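PDB 3WA8: CRISPR-associated protein, Cse2 family from Meiothermus ruber, which probably binds the crRNA and stabilises the R-loop as the CasB (Cse2) subunit of a type I-E CRISPR Cascade complex. Local coordinates for residues 44-49 and 64-69. Numbering follows the deposited sequence.
With HG (mercury (II) ion), chain C.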
ATOM      1  N   LEU A  44      17.034  -9.948  -4.052  1.00 51.48           N
ATOM      2  CA  LEU A  44      15.713 -10.190  -4.620  1.00 52.17           C
ATOM      3  C   LEU A  44      15.058  -8.958  -5.281  1.00 51.99           C
ATOM      4  O   LEU A  44      14.678  -8.982  -6.471  1.00 54.54           O
ATOM      5  CB  LEU A  44      14.784 -10.722  -3.529  1.00 50.45           C
ATOM      6  CG  LEU A  44      13.594 -11.513  -4.073  1.00 52.92           C
ATOM      7  CD1 LEU A  44      14.075 -12.672  -4.988  1.00 56.71           C
ATOM      8  CD2 LEU A  44      12.728 -12.029  -2.941  1.00 53.13           C
ATOM      9  N   VAL A  45      14.932  -7.887  -4.504  1.00 49.82           N
ATOM     10  CA  VAL A  45      14.299  -6.655  -4.967  1.00 48.84           C
ATOM     11  C   VAL A  45      15.156  -5.977  -6.005  1.00 51.83           C
ATOM     12  O   VAL A  45      14.658  -5.630  -7.079  1.00 53.79           O
ATOM     13  CB  VAL A  45      14.080  -5.713  -3.800  1.00 46.55           C
ATOM     14  CG1 VAL A  45      13.680  -4.341  -4.291  1.00 45.54           C
ATOM     15  CG2 VAL A  45      13.043  -6.325  -2.838  1.00 42.83           C
ATOM     16  N   GLU A  46      16.447  -5.828  -5.692  1.00 52.63           N
ATOM     17  CA  GLU A  46      17.431  -5.257  -6.611  1.00 56.18           C
ATOM     18  C   GLU A  46      17.399  -5.937  -7.978  1.00 60.23           C
ATOM     19  O   GLU A  46      17.469  -5.275  -9.024  1.00 63.43           O
ATOM     20  CB  GLU A  46      18.827  -5.385  -6.023  1.00 56.81           C
ATOM     21  CG  GLU A  46      19.067  -4.523  -4.816  1.00 53.76           C
ATOM     22  CD  GLU A  46      18.959  -3.055  -5.118  1.00 52.76           C
ATOM     23  OE1 GLU A  46      19.314  -2.663  -6.245  1.00 57.77           O
ATOM     24  OE2 GLU A  46      18.525  -2.289  -4.234  1.00 47.84           O
ATOM     25  N   GLY A  47      17.312  -7.263  -7.946  1.00 60.32           N
ATOM     26  CA  GLY A  47      17.163  -8.056  -9.132  1.00 64.58           C
ATOM     27  C   GLY A  47      15.982  -7.586  -9.944  1.00 66.41           C
ATOM     28  O   GLY A  47      16.088  -7.396 -11.166  1.00 70.52           O
ATOM     29  N   PHE A  48      14.851  -7.385  -9.271  1.00 63.89           N
ATOM     30  CA  PHE A  48      13.628  -7.061  -9.986  1.00 65.31           C
ATOM     31  C   PHE A  48      13.742  -5.664 -10.561  1.00 68.02           C
ATOM     32  O   PHE A  48      13.441  -5.453 -11.739  1.00 71.68           O
ATOM     33  CB  PHE A  48      12.418  -7.211  -9.080  1.00 61.26           C
ATOM     34  CG  PHE A  48      11.115  -7.117  -9.792  1.00 62.05           C
ATOM     35  CD1 PHE A  48      10.463  -8.263 -10.227  1.00 62.93           C
ATOM     36  CD2 PHE A  48      10.519  -5.882 -10.020  1.00 63.19           C
ATOM     37  CE1 PHE A  48       9.243  -8.191 -10.892  1.00 62.82           C
ATOM     38  CE2 PHE A  48       9.290  -5.795 -10.697  1.00 64.21           C
ATOM     39  CZ  PHE A  48       8.655  -6.956 -11.130  1.00 64.03           C
ATOM     40  N   LEU A  49      14.226  -4.722  -9.750  1.00 67.45           N
ATOM     41  CA  LEU A  49      14.413  -3.341 -10.218  1.00 71.20           C
ATOM     42  C   LEU A  49      15.454  -3.257 -11.321  1.00 78.25           C
ATOM     43  O   LEU A  49      15.335  -2.442 -12.222  1.00 82.04           O
ATOM     44  CB  LEU A  49      14.819  -2.410  -9.083  1.00 68.18           C
ATOM     45  CG  LEU A  49      13.921  -2.268  -7.857  1.00 62.60           C
ATOM     46  CD1 LEU A  49      14.670  -1.635  -6.725  1.00 57.06           C
ATOM     47  CD2 LEU A  49      12.715  -1.441  -8.213  1.00 63.52           C
ATOM     48  N   CYS A  64       9.521   3.374  -3.319  1.00 46.17           N
ATOM     49  CA  CYS A  64       8.196   2.804  -3.296  1.00 44.28           C
ATOM     50  C   CYS A  64       8.260   1.276  -3.250  1.00 43.61           C
ATOM     51  O   CYS A  64       7.719   0.669  -2.303  1.00 41.80           O
ATOM     52  CB  CYS A  64       7.345   3.377  -4.430  1.00 46.34           C
ATOM     53  SG  CYS A  64       7.126   5.231  -4.292  1.00 48.60           S
ATOM     54  N   TYR A  65       8.973   0.659  -4.205  1.00 45.07           N
ATOM     55  CA  TYR A  65       9.194  -0.798  -4.188  1.00 44.06           C
ATOM     56  C   TYR A  65       9.626  -1.340  -2.843  1.00 42.45           C
ATOM     57  O   TYR A  65       9.032  -2.289  -2.317  1.00 41.80           O
ATOM     58  CB  TYR A  65      10.219  -1.215  -5.229  1.00 46.51           C
ATOM     59  CG  TYR A  65       9.599  -1.431  -6.581  1.00 48.74           C
ATOM     60  CD1 TYR A  65       9.279  -0.352  -7.381  1.00 49.32           C
ATOM     61  CD2 TYR A  65       9.302  -2.709  -7.049  1.00 49.89           C
ATOM     62  CE1 TYR A  65       8.692  -0.516  -8.584  1.00 52.43           C
ATOM     63  CE2 TYR A  65       8.698  -2.899  -8.306  1.00 51.66           C
ATOM     64  CZ  TYR A  65       8.396  -1.782  -9.061  1.00 54.24           C
ATOM     65  OH  TYR A  65       7.817  -1.867 -10.318  1.00 58.78           O
ATOM     66  N   TYR A  66      10.667  -0.752  -2.286  1.00 42.83           N
ATOM     67  CA  TYR A  66      11.219  -1.268  -1.050  1.00 42.43           C
ATOM     68  C   TYR A  66      10.250  -1.103   0.088  1.00 41.75           C
ATOM     69  O   TYR A  66      10.079  -2.011   0.895  1.00 41.74           O
ATOM     70  CB  TYR A  66      12.561  -0.615  -0.724  1.00 43.81           C
ATOM     71  CG  TYR A  66      13.734  -1.399  -1.234  1.00 45.91           C
ATOM     72  CD1 TYR A  66      14.505  -0.934  -2.307  1.00 48.65           C
ATOM     73  CD2 TYR A  66      14.061  -2.632  -0.675  1.00 45.71           C
ATOM     74  CE1 TYR A  66      15.595  -1.649  -2.768  1.00 47.83           C
ATOM     75  CE2 TYR A  66      15.144  -3.358  -1.132  1.00 46.57           C
ATOM     76  CZ  TYR A  66      15.900  -2.855  -2.182  1.00 48.19           C
ATOM     77  OH  TYR A  66      16.961  -3.589  -2.633  1.00 51.02           O
ATOM     78  N   LEU A  67       9.608   0.058   0.159  1.00 42.84           N
ATOM     79  CA  LEU A  67       8.585   0.296   1.161  1.00 42.94           C
ATOM     80  C   LEU A  67       7.480  -0.755   1.018  1.00 42.62           C
ATOM     81  O   LEU A  67       7.040  -1.318   2.009  1.00 43.89           O
ATOM     82  CB  LEU A  67       7.992   1.688   0.996  1.00 43.33           C
ATOM     83  CG  LEU A  67       6.966   2.163   2.015  1.00 43.37           C
ATOM     84  CD1 LEU A  67       7.595   2.285   3.363  1.00 44.63           C
ATOM     85  CD2 LEU A  67       6.437   3.512   1.600  1.00 44.46           C
ATOM     86  N   VAL A  68       7.028  -1.045  -0.192  1.00 42.43           N
ATOM     87  CA  VAL A  68       5.922  -1.984  -0.268  1.00 42.85           C
ATOM     88  C   VAL A  68       6.420  -3.357   0.160  1.00 43.67           C
ATOM     89  O   VAL A  68       5.705  -4.112   0.856  1.00 44.24           O
ATOM     90  CB  VAL A  68       5.197  -2.023  -1.649  1.00 43.56           C
ATOM     91  CG1 VAL A  68       4.300  -3.213  -1.737  1.00 43.06           C
ATOM     92  CG2 VAL A  68       4.358  -0.789  -1.835  1.00 43.27           C
ATOM     93  N   ALA A  69       7.656  -3.667  -0.219  1.00 43.64           N
ATOM     94  CA  ALA A  69       8.235  -4.919   0.194  1.00 43.53           C
ATOM     95  C   ALA A  69       8.200  -5.017   1.727  1.00 43.30           C
ATOM     96  O   ALA A  69       7.681  -6.000   2.300  1.00 44.26           O
ATOM     97  CB  ALA A  69       9.620  -5.019  -0.321  1.00 44.66           C
TER
HETATM   98 HG    HG C 301       6.663   5.652  -1.595  1.00 93.79          HG
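Val45 and Leu49, one turn apart on helix 43-49, press against Tyr65 and Tyr66 of helix 59-72, the two helices being roughly antiparallel neighbours in the all-helical Cse2 fold. The short segments run 143° apart with their axes 10.8 Å from each other, a gap bridged mainly by the two tyrosine rings. Val45 is one bump: its CG1, anti to the backbone N (chi1 169°), sits over a face of the Tyr66 ring, 3.6 Å from the centroid, while CG2 faces the small methyl of Ala69. Leu49 is the other, wedged between the two rings with one methyl against each. CD2 lies on a face of Tyr65, 3.7 Å from that centroid, and CD1 leans obliquely on Tyr66 CE1. Phe48 CE2 meets Tyr65 CE2, the side chains crossing at about a right angle, and Phe14 packs edge-to-face against Phe48 and Tyr65. A leucine in place of Tyr66 would probably leave Val45 CG1 without its aromatic face and both Glu46 and Val42 N without their hydroxyl partner. Glu46 bends at chi2 to reach that hydroxyl, and its OE2 also forms a salt bridge with Arg62. Tyr66 OH, also hydrogen-bonded to Val42 N, donates to the anti side of Glu46 OE2, 2.6 Å away and 25° out of the carboxylate plane.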